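Side-chain contacts in RabGDI protein (Plasmodium falciparum 3D7, PDB 3P1W), which probably acts as a Rab GDP-dissociation inhibitor, binding GDP-loaded Rab GTPases and keeping their nucleotide from being released: residues I140-A145 with E339-N344; N335-T340 with Y378-S383; I361-V366 with L399-T404. All blocks are in the same frame, centred on the assembly; numbering follows the deposited sequence. Where two conformers were deposited one is given.

Contact 1 of 3, residues I140-A145 with E339-N344; sequences IHKVPA and ETNQTN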
ATOM      1  N   ILE A 140     -13.222  -1.027  17.324  1.00 21.59           N
ATOM      2  CA  ILE A 140     -12.158  -1.759  16.642  1.00 22.48           C
ATOM      3  C   ILE A 140     -11.638  -2.925  17.458  1.00 23.06           C
ATOM      4  O   ILE A 140     -11.686  -2.904  18.705  1.00 24.26           O
ATOM      5  CB  ILE A 140     -11.015  -0.832  16.224  1.00 21.67           C
ATOM      6  CG1 ILE A 140     -10.356  -0.196  17.452  1.00 25.70           C
ATOM      7  CG2 ILE A 140     -11.548   0.217  15.218  1.00 21.83           C
ATOM      8  CD1 ILE A 140      -9.192   0.745  17.159  1.00 26.52           C
ATOM      9  N   HIS A 141     -11.179  -3.950  16.739  1.00 22.83           N
ATOM     10  CA  HIS A 141     -10.858  -5.250  17.306  1.00 23.60           C
ATOM     11  C   HIS A 141      -9.645  -5.865  16.599  1.00 24.23           C
ATOM     12  O   HIS A 141      -9.439  -5.648  15.412  1.00 22.24           O
ATOM     13  CB  HIS A 141     -12.056  -6.199  17.149  1.00 24.82           C
ATOM     14  CG  HIS A 141     -13.381  -5.580  17.491  1.00 23.82           C
ATOM     15  ND1 HIS A 141     -13.979  -5.718  18.729  1.00 27.75           N
ATOM     16  CD2 HIS A 141     -14.232  -4.833  16.743  1.00 24.92           C
ATOM     17  CE1 HIS A 141     -15.124  -5.060  18.735  1.00 26.91           C
ATOM     18  NE2 HIS A 141     -15.307  -4.518  17.541  1.00 26.10           N
ATOM     19  N   LYS A 142      -8.851  -6.630  17.342  1.00 24.53           N
ATOM     20  CA  LYS A 142      -7.761  -7.392  16.770  1.00 25.95           C
ATOM     21  C   LYS A 142      -8.301  -8.344  15.740  1.00 25.56           C
ATOM     22  O   LYS A 142      -9.358  -8.943  15.944  1.00 25.39           O
ATOM     23  CB  LYS A 142      -7.053  -8.226  17.817  1.00 27.71           C
ATOM     24  CG  LYS A 142      -6.143  -7.472  18.720  1.00 32.14           C
ATOM     25  CD  LYS A 142      -5.583  -8.465  19.777  1.00 38.42           C
ATOM     26  CE  LYS A 142      -4.462  -7.868  20.612  1.00 41.42           C
ATOM     27  NZ  LYS A 142      -3.918  -8.903  21.579  1.00 45.46           N
ATOM     28  N   VAL A 143      -7.591  -8.437  14.622  1.00 24.86           N
ATOM     29  CA  VAL A 143      -7.928  -9.360  13.559  1.00 25.02           C
ATOM     30  C   VAL A 143      -7.370 -10.736  13.924  1.00 27.36           C
ATOM     31  O   VAL A 143      -6.160 -10.889  14.049  1.00 27.93           O
ATOM     32  CB  VAL A 143      -7.326  -8.932  12.229  1.00 24.00           C
ATOM     33  CG1 VAL A 143      -7.595  -9.990  11.174  1.00 24.46           C
ATOM     34  CG2 VAL A 143      -7.897  -7.535  11.808  1.00 21.39           C
ATOM     35  N   PRO A 144      -8.251 -11.732  14.087  1.00 28.90           N
ATOM     36  CA  PRO A 144      -7.759 -13.062  14.451  1.00 30.86           C
ATOM     37  C   PRO A 144      -7.148 -13.753  13.259  1.00 31.95           C
ATOM     38  O   PRO A 144      -7.683 -13.677  12.146  1.00 31.51           O
ATOM     39  CB  PRO A 144      -9.010 -13.787  14.938  1.00 31.98           C
ATOM     40  CG  PRO A 144     -10.141 -13.087  14.316  1.00 30.71           C
ATOM     41  CD  PRO A 144      -9.723 -11.680  14.012  1.00 28.52           C
ATOM     42  N   ALA A 145      -5.996 -14.377  13.478  1.00 33.44           N
ATOM     43  CA  ALA A 145      -5.264 -15.008  12.392  1.00 34.67           C
ATOM     44  C   ALA A 145      -4.888 -16.459  12.658  1.00 36.63           C
ATOM     45  O   ALA A 145      -4.261 -17.069  11.820  1.00 37.39           O
ATOM     46  CB  ALA A 145      -4.020 -14.191  12.055  1.00 34.36           C
ATOM     47  N   GLU A 339      -7.693   1.803  22.370  1.00 30.38           N
ATOM     48  CA  GLU A 339      -8.220   0.473  22.041  1.00 30.58           C
ATOM     49  C   GLU A 339      -7.384  -0.314  21.005  1.00 29.65           C
ATOM     50  O   GLU A 339      -7.898  -1.207  20.306  1.00 29.38           O
ATOM     51  CB  GLU A 339      -9.692   0.550  21.593  1.00 31.09           C
ATOM     52  CG  GLU A 339     -10.609   1.482  22.442  1.00 33.25           C
ATOM     53  CD  GLU A 339     -10.585   1.212  23.970  1.00 39.44           C
ATOM     54  OE1 GLU A 339     -10.455   0.043  24.390  1.00 39.26           O
ATOM     55  OE2 GLU A 339     -10.737   2.188  24.752  1.00 42.37           O
ATOM     56  N   THR A 340      -6.097   0.010  20.903  1.00 28.54           N
ATOM     57  CA  THR A 340      -5.175  -0.769  20.092  1.00 27.74           C
ATOM     58  C   THR A 340      -4.048  -1.293  20.987  1.00 29.95           C
ATOM     59  O   THR A 340      -2.928  -1.520  20.529  1.00 30.40           O
ATOM     60  CB  THR A 340      -4.596   0.057  18.931  1.00 25.46           C
ATOM     61  OG1 THR A 340      -3.884   1.172  19.453  1.00 23.98           O
ATOM     62  CG2 THR A 340      -5.704   0.543  18.041  1.00 24.91           C
ATOM     63  N   ASN A 341      -4.362  -1.491  22.266  1.00 31.75           N
ATOM     64  CA  ASN A 341      -3.455  -2.164  23.180  1.00 33.97           C
ATOM     65  C   ASN A 341      -2.109  -1.444  23.305  1.00 33.75           C
ATOM     66  O   ASN A 341      -1.062  -2.067  23.471  1.00 34.24           O
ATOM     67  CB  ASN A 341      -3.315  -3.628  22.708  1.00 34.22           C
ATOM     68  CG  ASN A 341      -4.650  -4.363  22.749  1.00 37.06           C
ATOM     69  OD1 ASN A 341      -5.132  -4.723  23.839  1.00 40.09           O
ATOM     70  ND2 ASN A 341      -5.278  -4.548  21.594  1.00 34.86           N
ATOM     71  N   GLN A 342      -2.160  -0.112  23.216  1.00 33.04           N
ATOM     72  CA  GLN A 342      -0.982   0.741  23.317  1.00 33.16           C
ATOM     73  C   GLN A 342       0.099   0.370  22.299  1.00 31.77           C
ATOM     74  O   GLN A 342       1.294   0.578  22.542  1.00 31.60           O
ATOM     75  CB  GLN A 342      -0.411   0.741  24.757  1.00 35.48           C
ATOM     76  CG  GLN A 342      -1.359   1.322  25.826  1.00 39.84           C
ATOM     77  CD  GLN A 342      -1.691   2.795  25.575  1.00 45.78           C
ATOM     78  OE1 GLN A 342      -2.793   3.126  25.124  1.00 49.97           O
ATOM     79  NE2 GLN A 342      -0.734   3.683  25.858  1.00 48.06           N
ATOM     80  N   THR A 343      -0.319  -0.153  21.149  1.00 30.29           N
ATOM     81  CA  THR A 343       0.647  -0.541  20.102  1.00 29.88           C
ATOM     82  C   THR A 343       1.422   0.658  19.555  1.00 28.90           C
ATOM     83  O   THR A 343       0.894   1.777  19.474  1.00 28.49           O
ATOM     84  CB  THR A 343      -0.008  -1.295  18.937  1.00 28.77           C
ATOM     85  OG1 THR A 343      -1.183  -0.585  18.484  1.00 27.94           O
ATOM     86  CG2 THR A 343      -0.359  -2.736  19.372  1.00 31.01           C
ATOM     87  N   ASN A 344       2.680   0.416  19.203  1.00 28.59           N
ATOM     88  CA  ASN A 344       3.567   1.466  18.674  1.00 27.71           C
ATOM     89  C   ASN A 344       3.482   1.570  17.156  1.00 25.85           C
ATOM     90  O   ASN A 344       4.011   2.515  16.551  1.00 25.20           O
ATOM     91  CB  ASN A 344       5.007   1.211  19.112  1.00 29.27           C
ATOM     92  CG  ASN A 344       5.209   1.454  20.584  1.00 32.63           C
ATOM     93  OD1 ASN A 344       4.709   2.433  21.125  1.00 37.68           O
ATOM     94  ND2 ASN A 344       5.924   0.561  21.245  1.00 35.41           N
TER
HETATM   95  O   HOH W   1      -9.563  -3.168  20.601  1.00 39.58           O
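Ile140, on strand 138-142, sets its CD1 methyl 3.6 Å from the CG2 methyl of Thr340, and this oblique meeting of two buried side chains is the tightly enclosed part of the contact. CG1 of Ile140 lies between the backbone N and the carbonyl carbon (chi1 63°), and the extended chain beyond carries CD1 toward the loop that joins strands 320-333 and 346-350. The same chain passes the carbonyl of Glu339, with CG1 3.9 Å from Glu339 O. The other side, Lys142 with Asn341, is exposed. Here the outstretched chain of Lys142 crosses the amide of Asn341 at about a right angle; CE comes just as near, 3.6 Å from ND2, but this is a long aliphatic chain against an amide. A single water spans the two backbones, donating to Ile140 O at 2.9 Å and to Glu339 O at 2.6 Å. Behind the methyls, a type I' turn from Thr340 to Thr343 shapes the loop: Thr340 O accepts from both N and OG1 of Thr343. The direct touches are thus van der Waals, and the polar link between these backbones is one water, while Asn341 ND2 is hydrogen-bonded to the hydroxyl of Tyr124 on the adjoining strand 117-129.

Contact 2 of 3, residues N335-T340 with Y378-S383; sequences NPIPET and YIAIVS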
ATOM      1  N   ASN A 335      -0.414  10.125  22.125  1.00 32.03           N
ATOM      2  CA  ASN A 335      -0.498   8.781  22.703  1.00 31.70           C
ATOM      3  C   ASN A 335      -0.916   7.777  21.642  1.00 30.10           C
ATOM      4  O   ASN A 335      -1.407   8.187  20.586  1.00 27.68           O
ATOM      5  CB  ASN A 335      -1.525   8.770  23.824  1.00 32.57           C
ATOM      6  CG  ASN A 335      -1.012   9.438  25.085  1.00 36.65           C
ATOM      7  OD1 ASN A 335      -0.018   8.987  25.694  1.00 38.75           O
ATOM      8  ND2 ASN A 335      -1.657  10.533  25.472  1.00 39.34           N
ATOM      9  N   PRO A 336      -0.740   6.465  21.915  1.00 29.55           N
ATOM     10  CA  PRO A 336      -1.269   5.481  20.969  1.00 28.43           C
ATOM     11  C   PRO A 336      -2.770   5.633  20.719  1.00 26.96           C
ATOM     12  O   PRO A 336      -3.498   6.218  21.537  1.00 27.19           O
ATOM     13  CB  PRO A 336      -0.992   4.133  21.658  1.00 29.66           C
ATOM     14  CG  PRO A 336       0.135   4.420  22.635  1.00 31.67           C
ATOM     15  CD  PRO A 336      -0.144   5.821  23.110  1.00 31.28           C
ATOM     16  N   ILE A 337      -3.237   5.095  19.600  1.00 25.51           N
ATOM     17  CA  ILE A 337      -4.661   5.067  19.289  1.00 25.04           C
ATOM     18  C   ILE A 337      -5.414   4.297  20.396  1.00 26.74           C
ATOM     19  O   ILE A 337      -5.077   3.144  20.676  1.00 27.63           O
ATOM     20  CB  ILE A 337      -4.943   4.403  17.932  1.00 23.38           C
ATOM     21  CG1 ILE A 337      -4.367   5.258  16.773  1.00 22.27           C
ATOM     22  CG2 ILE A 337      -6.431   4.210  17.708  1.00 22.59           C
ATOM     23  CD1 ILE A 337      -4.462   4.582  15.401  1.00 19.30           C
ATOM     24  N   PRO A 338      -6.455   4.912  20.988  1.00 28.39           N
ATOM     25  CA  PRO A 338      -7.220   4.177  22.014  1.00 29.52           C
ATOM     26  C   PRO A 338      -7.715   2.814  21.497  1.00 29.19           C
ATOM     27  O   PRO A 338      -8.049   2.676  20.309  1.00 28.12           O
ATOM     28  CB  PRO A 338      -8.373   5.132  22.333  1.00 30.00           C
ATOM     29  CG  PRO A 338      -7.761   6.500  22.081  1.00 30.77           C
ATOM     30  CD  PRO A 338      -6.928   6.296  20.846  1.00 28.23           C
ATOM     31  N   GLU A 339      -7.693   1.803  22.370  1.00 30.38           N
ATOM     32  CA  GLU A 339      -8.220   0.473  22.041  1.00 30.58           C
ATOM     33  C   GLU A 339      -7.384  -0.314  21.005  1.00 29.65           C
ATOM     34  O   GLU A 339      -7.898  -1.207  20.306  1.00 29.38           O
ATOM     35  CB  GLU A 339      -9.692   0.550  21.593  1.00 31.09           C
ATOM     36  CG  GLU A 339     -10.609   1.482  22.442  1.00 33.25           C
ATOM     37  CD  GLU A 339     -10.585   1.212  23.970  1.00 39.44           C
ATOM     38  OE1 GLU A 339     -10.455   0.043  24.390  1.00 39.26           O
ATOM     39  OE2 GLU A 339     -10.737   2.188  24.752  1.00 42.37           O
ATOM     40  N   THR A 340      -6.097   0.010  20.903  1.00 28.54           N
ATOM     41  CA  THR A 340      -5.175  -0.769  20.092  1.00 27.74           C
ATOM     42  C   THR A 340      -4.048  -1.293  20.987  1.00 29.95           C
ATOM     43  O   THR A 340      -2.928  -1.520  20.529  1.00 30.40           O
ATOM     44  CB  THR A 340      -4.596   0.057  18.931  1.00 25.46           C
ATOM     45  OG1 THR A 340      -3.884   1.172  19.453  1.00 23.98           O
ATOM     46  CG2 THR A 340      -5.704   0.543  18.041  1.00 24.91           C
ATOM     47  N   TYR A 378       3.192  10.065  18.111  1.00 26.11           N
ATOM     48  CA  TYR A 378       2.733   9.061  17.172  1.00 24.80           C
ATOM     49  C   TYR A 378       2.157   9.765  15.948  1.00 23.16           C
ATOM     50  O   TYR A 378       1.697  10.915  16.037  1.00 23.84           O
ATOM     51  CB  TYR A 378       1.638   8.187  17.793  1.00 24.85           C
ATOM     52  CG  TYR A 378       2.058   7.542  19.089  1.00 25.30           C
ATOM     53  CD1 TYR A 378       2.388   6.205  19.134  1.00 29.36           C
ATOM     54  CD2 TYR A 378       2.175   8.286  20.253  1.00 30.14           C
ATOM     55  CE1 TYR A 378       2.807   5.613  20.303  1.00 31.35           C
ATOM     56  CE2 TYR A 378       2.585   7.706  21.436  1.00 31.01           C
ATOM     57  CZ  TYR A 378       2.899   6.363  21.447  1.00 33.76           C
ATOM     58  OH  TYR A 378       3.309   5.750  22.603  1.00 34.02           O
ATOM     59  N   ILE A 379       2.146   9.043  14.837  0.50 21.94           N
ATOM     60  CA  ILE A 379       1.525   9.503  13.609  0.50 20.59           C
ATOM     61  C   ILE A 379       0.475   8.495  13.135  0.50 19.17           C
ATOM     62  O   ILE A 379       0.804   7.331  12.902  0.50 18.86           O
ATOM     63  CB  ILE A 379       2.583   9.698  12.501  0.50 21.00           C
ATOM     64  CG1 ILE A 379       3.407  10.941  12.785  0.50 23.10           C
ATOM     65  CG2 ILE A 379       1.932   9.902  11.177  0.50 19.95           C
ATOM     66  CD1 ILE A 379       2.632  12.182  12.539  0.50 24.54           C
ATOM     67  N   ALA A 380      -0.775   8.943  12.998  1.00 18.48           N
ATOM     68  CA  ALA A 380      -1.843   8.124  12.427  1.00 17.51           C
ATOM     69  C   ALA A 380      -2.241   8.749  11.096  1.00 17.84           C
ATOM     70  O   ALA A 380      -2.490   9.945  11.031  1.00 18.23           O
ATOM     71  CB  ALA A 380      -3.072   8.066  13.388  1.00 17.72           C
ATOM     72  N   ILE A 381      -2.296   7.927  10.060  1.00 15.45           N
ATOM     73  CA  ILE A 381      -2.607   8.376   8.716  1.00 15.71           C
ATOM     74  C   ILE A 381      -3.901   7.718   8.268  1.00 15.00           C
ATOM     75  O   ILE A 381      -3.967   6.503   8.071  1.00 15.79           O
ATOM     76  CB  ILE A 381      -1.470   8.045   7.749  1.00 15.37           C
ATOM     77  CG1 ILE A 381      -0.124   8.534   8.327  1.00 18.07           C
ATOM     78  CG2 ILE A 381      -1.777   8.667   6.354  1.00 15.29           C
ATOM     79  CD1 ILE A 381       0.662   7.511   9.199  1.00 17.31           C
ATOM     80  N   VAL A 382      -4.929   8.549   8.127  1.00 15.51           N
ATOM     81  CA  VAL A 382      -6.249   8.103   7.689  1.00 15.18           C
ATOM     82  C   VAL A 382      -6.327   8.283   6.188  1.00 15.14           C
ATOM     83  O   VAL A 382      -6.034   9.360   5.709  1.00 15.26           O
ATOM     84  CB  VAL A 382      -7.355   8.914   8.368  1.00 15.41           C
ATOM     85  CG1 VAL A 382      -8.736   8.472   7.853  1.00 16.94           C
ATOM     86  CG2 VAL A 382      -7.288   8.792   9.918  1.00 17.96           C
ATOM     87  N   SER A 383      -6.758   7.257   5.446  1.00 14.47           N
ATOM     88  CA  SER A 383      -6.861   7.343   4.011  1.00 14.75           C
ATOM     89  C   SER A 383      -8.211   6.817   3.551  1.00 14.73           C
ATOM     90  O   SER A 383      -8.724   5.812   4.094  1.00 13.97           O
ATOM     91  CB  SER A 383      -5.705   6.558   3.346  1.00 15.19           C
ATOM     92  OG  SER A 383      -5.678   5.204   3.810  1.00 18.02           O
TER
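The backbone of 335-340 runs beside segment 378-383 of strand 378-385 without pairing with it, coming nearest where the CA atoms of Asn335 and Tyr378 are 6.4 Å apart and separating to 8.0 Å between those of Ile337 and Ala380. The strand belongs to a mixed beta-sheet, where it is antiparallel to both 320-333 and 361-367; segment 335-340 is the irregular connection that leaves 320-333 and lies over the sheet before strand 346-350.

Tyr378 has the largest share of the buried surface. Its CG is anti to the carbonyl carbon (chi1 -55°), and the ring reaches under the Asn335-Pro336 peptide link. One ring face is covered by that link: Pro336 N sits 3.5 Å above the plane, over the centre, whereas Asn335 C is displaced toward the rim. The proline ring continues this cover obliquely toward the phenol end, with CD 3.5 Å from Tyr378 CZ. Within the contact, then, it is a peptide and an aliphatic ring that pack on this face of the tyrosine.

Farther along the strand Ile337 extends CD1 toward the CB methyl of Ala380, a lighter apolar touch at 4.3 Å. Leu365, on the adjacent strand 361-367, is touched by both Tyr378 and Ile337, and Leu402 also meets Ile337, placing this end of the loop in a shared apolar layer. Beyond it the chain reverses through a type II turn from Ile337 to Thr340. Its backbone bond, Thr340 N to Ile337 O, is weak; the threonine hydroxyl makes a much shorter one to the same carbonyl, with OG1 2.6 Å from Ile337 O and tilted 17° from the carbonyl plane.

Contact 3 of 3, residues I361-V366 with L399-T404; sequences IYINLV and LELLGT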
ATOM      1  N   ILE A 361     -12.141   2.469   4.393  1.00 14.78           N
ATOM      2  CA  ILE A 361     -11.241   3.490   4.947  1.00 14.79           C
ATOM      3  C   ILE A 361     -10.173   2.777   5.762  1.00 14.77           C
ATOM      4  O   ILE A 361     -10.432   1.701   6.342  1.00 15.43           O
ATOM      5  CB  ILE A 361     -12.019   4.549   5.735  1.00 14.97           C
ATOM      6  CG1 ILE A 361     -12.957   5.304   4.761  1.00 15.08           C
ATOM      7  CG2 ILE A 361     -11.096   5.510   6.472  1.00 15.82           C
ATOM      8  CD1 ILE A 361     -13.816   6.430   5.399  1.00 15.38           C
ATOM      9  N   TYR A 362      -8.977   3.355   5.787  1.00 14.49           N
ATOM     10  CA  TYR A 362      -7.813   2.734   6.395  1.00 14.50           C
ATOM     11  C   TYR A 362      -7.088   3.704   7.316  1.00 15.34           C
ATOM     12  O   TYR A 362      -7.066   4.892   7.069  1.00 14.80           O
ATOM     13  CB  TYR A 362      -6.859   2.247   5.306  1.00 13.99           C
ATOM     14  CG  TYR A 362      -7.508   1.439   4.191  1.00 14.62           C
ATOM     15  CD1 TYR A 362      -7.508   0.043   4.228  1.00 16.19           C
ATOM     16  CD2 TYR A 362      -8.143   2.065   3.108  1.00 14.19           C
ATOM     17  CE1 TYR A 362      -8.089  -0.710   3.222  1.00 16.47           C
ATOM     18  CE2 TYR A 362      -8.743   1.321   2.093  1.00 15.65           C
ATOM     19  CZ  TYR A 362      -8.711  -0.060   2.150  1.00 16.36           C
ATOM     20  OH  TYR A 362      -9.303  -0.808   1.173  1.00 15.63           O
ATOM     21  N   ILE A 363      -6.483   3.182   8.383  1.00 15.98           N
ATOM     22  CA  ILE A 363      -5.666   3.988   9.285  1.00 16.45           C
ATOM     23  C   ILE A 363      -4.379   3.228   9.593  1.00 18.37           C
ATOM     24  O   ILE A 363      -4.437   2.082  10.060  1.00 19.99           O
ATOM     25  CB  ILE A 363      -6.361   4.319  10.608  1.00 17.13           C
ATOM     26  CG1 ILE A 363      -7.774   4.840  10.380  1.00 16.86           C
ATOM     27  CG2 ILE A 363      -5.484   5.245  11.446  1.00 18.65           C
ATOM     28  CD1 ILE A 363      -8.599   5.159  11.669  1.00 19.04           C
ATOM     29  N   ASN A 364      -3.231   3.843   9.301  1.00 17.04           N
ATOM     30  CA  ASN A 364      -1.937   3.315   9.747  1.00 18.82           C
ATOM     31  C   ASN A 364      -1.386   4.153  10.874  1.00 19.77           C
ATOM     32  O   ASN A 364      -1.598   5.349  10.905  1.00 19.86           O
ATOM     33  CB  ASN A 364      -0.958   3.262   8.603  1.00 18.79           C
ATOM     34  CG  ASN A 364      -1.185   2.055   7.737  1.00 21.12           C
ATOM     35  OD1 ASN A 364      -1.919   1.126   8.128  1.00 22.06           O
ATOM     36  ND2 ASN A 364      -0.580   2.042   6.561  1.00 20.31           N
ATOM     37  N   LEU A 365      -0.696   3.510  11.809  1.00 19.03           N
ATOM     38  CA  LEU A 365      -0.129   4.194  12.948  1.00 19.55           C
ATOM     39  C   LEU A 365       1.338   3.771  13.018  1.00 20.13           C
ATOM     40  O   LEU A 365       1.629   2.564  12.983  1.00 19.00           O
ATOM     41  CB  LEU A 365      -0.888   3.798  14.232  1.00 20.95           C
ATOM     42  CG  LEU A 365      -0.494   4.318  15.604  1.00 22.47           C
ATOM     43  CD1 LEU A 365       0.806   3.715  16.130  1.00 21.70           C
ATOM     44  CD2 LEU A 365      -0.443   5.856  15.670  1.00 23.22           C
ATOM     45  N   VAL A 366       2.228   4.773  13.102  1.00 20.36           N
ATOM     46  CA  VAL A 366       3.646   4.573  13.297  1.00 21.85           C
ATOM     47  C   VAL A 366       4.215   5.594  14.267  1.00 23.41           C
ATOM     48  O   VAL A 366       3.583   6.603  14.581  1.00 23.67           O
ATOM     49  CB  VAL A 366       4.387   4.606  11.956  1.00 21.74           C
ATOM     50  CG1 VAL A 366       4.095   3.318  11.144  1.00 22.58           C
ATOM     51  CG2 VAL A 366       3.980   5.850  11.183  1.00 21.03           C
ATOM     52  N   LEU A 399     -11.443   9.720  12.235  1.00 20.72           N
ATOM     53  CA  LEU A 399     -10.618  10.604  13.054  1.00 20.82           C
ATOM     54  C   LEU A 399     -11.013  10.552  14.525  1.00 22.21           C
ATOM     55  O   LEU A 399     -10.153  10.702  15.385  1.00 21.80           O
ATOM     56  CB  LEU A 399     -10.681  12.039  12.565  1.00 20.07           C
ATOM     57  CG  LEU A 399      -9.993  12.355  11.240  1.00 20.22           C
ATOM     58  CD1 LEU A 399     -10.399  13.776  10.737  1.00 22.53           C
ATOM     59  CD2 LEU A 399      -8.489  12.213  11.370  1.00 19.16           C
ATOM     60  N   GLU A 400     -12.300  10.336  14.798  1.00 23.40           N
ATOM     61  CA  GLU A 400     -12.771  10.201  16.191  1.00 24.87           C
ATOM     62  C   GLU A 400     -12.193   9.003  16.923  1.00 24.50           C
ATOM     63  O   GLU A 400     -12.250   8.957  18.153  1.00 26.16           O
ATOM     64  CB  GLU A 400     -14.307  10.142  16.264  1.00 26.18           C
ATOM     65  CG  GLU A 400     -14.966  11.416  15.859  1.00 28.64           C
ATOM     66  CD  GLU A 400     -16.509  11.321  15.865  1.00 35.16           C
ATOM     67  OE1 GLU A 400     -17.076  10.273  16.257  1.00 36.87           O
ATOM     68  OE2 GLU A 400     -17.137  12.300  15.424  1.00 38.16           O
ATOM     69  N   LEU A 401     -11.657   8.028  16.183  1.00 22.95           N
ATOM     70  CA  LEU A 401     -11.021   6.880  16.794  1.00 22.62           C
ATOM     71  C   LEU A 401      -9.674   7.187  17.437  1.00 22.99           C
ATOM     72  O   LEU A 401      -9.192   6.387  18.230  1.00 22.51           O
ATOM     73  CB  LEU A 401     -10.826   5.757  15.771  1.00 21.52           C
ATOM     74  CG  LEU A 401     -12.073   5.194  15.114  1.00 22.07           C
ATOM     75  CD1 LEU A 401     -11.658   4.291  13.947  1.00 22.70           C
ATOM     76  CD2 LEU A 401     -12.903   4.427  16.194  1.00 22.29           C
ATOM     77  N   LEU A 402      -9.061   8.331  17.101  1.00 23.37           N
ATOM     78  CA  LEU A 402      -7.616   8.528  17.349  1.00 23.17           C
ATOM     79  C   LEU A 402      -7.230   9.144  18.699  1.00 25.11           C
ATOM     80  O   LEU A 402      -6.045   9.238  19.016  1.00 25.31           O
ATOM     81  CB  LEU A 402      -7.034   9.414  16.246  1.00 22.45           C
ATOM     82  CG  LEU A 402      -7.231   8.953  14.796  1.00 20.02           C
ATOM     83  CD1 LEU A 402      -6.540   9.934  13.818  1.00 18.49           C
ATOM     84  CD2 LEU A 402      -6.727   7.490  14.604  1.00 21.49           C
ATOM     85  N   GLY A 403      -8.224   9.562  19.477  1.00 26.00           N
ATOM     86  CA  GLY A 403      -7.984  10.305  20.694  1.00 27.44           C
ATOM     87  C   GLY A 403      -7.623  11.730  20.346  1.00 27.79           C
ATOM     88  O   GLY A 403      -8.021  12.252  19.295  1.00 27.31           O
ATOM     89  N   THR A 404      -6.862  12.365  21.227  1.00 28.65           N
ATOM     90  CA  THR A 404      -6.511  13.759  21.041  1.00 29.29           C
ATOM     91  C   THR A 404      -5.528  13.921  19.899  1.00 27.49           C
ATOM     92  O   THR A 404      -4.449  13.325  19.907  1.00 27.72           O
ATOM     93  CB  THR A 404      -5.900  14.333  22.319  1.00 30.81           C
ATOM     94  OG1 THR A 404      -6.887  14.257  23.352  1.00 32.11           O
ATOM     95  CG2 THR A 404      -5.499  15.789  22.099  1.00 32.53           C
TER
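Ile363 carries one side of this contact alone, its two aliphatic branches meeting Leu401 and Leu402. It lies on strand 361-367, an inner strand of a mixed beta-sheet, flanked by 346-350 and 378-385 with antiparallel pairing to each. Leu401 and Leu402 lie in the stretch that leads from helix 396-400 on to strand 405-418 of the same sheet. The motif is a short helix and its trailing loop packed on a sheet face.

The side chain of Ile363 points at these leucines and divides its work. CG1 is anti to the carbonyl carbon (chi1 -48°), and chi2 of 178° stretches the long branch out, carrying CD1 to 3.9 Å from CD1 of Leu401. The shorter branch, CG2, faces Leu402 instead, 4.1 Å from its CD2. That leucine methyl also lies 4.2 Å from Ile363 CD1, and so touches both branches. Each leucine crosses the isoleucine obliquely.

Leu401 aims its CB at the strand and is only partly buried. Leu402 starts off more to one side; its chi2 of -178° puts CD1 anti to CA, and it is the other methyl, CD2, that turns to Ile363. The residue is buried and also packs on Cys331 and Leu333. Leu402 thus reaches a second strand, 320-333, and Ile363 itself touches Ile348 on strand 346-350.

Gly403, next in the chain, has left helical backbone angles with a positive phi, and there the chain departs toward Thr404. Just before it, the backbone that carries the two leucines is held by a hydrogen bond from Leu402 N to Leu399 O, 3.1 Å long.

In the fold
All three contacts reach one mixed sheet. Contacts 2 and 3 are buried, their centres about 4 Å apart, and they use neighbouring strands, 378-385 and 361-367, joined by backbone pairing such as Ile381 N to Asn364 O. Contact 1 is only partly buried; its centre lies about 11 Å from that of contact 2 and about 12 Å from that of contact 3. Contacts 1 and 2 share Glu339 and Thr340, so one loop after strand 320-333 serves both. The chemistry follows the place: contact 3 is purely aliphatic, contact 2 adds an aromatic face under a peptide, and contact 1 brings in water and polar side chains near the surface.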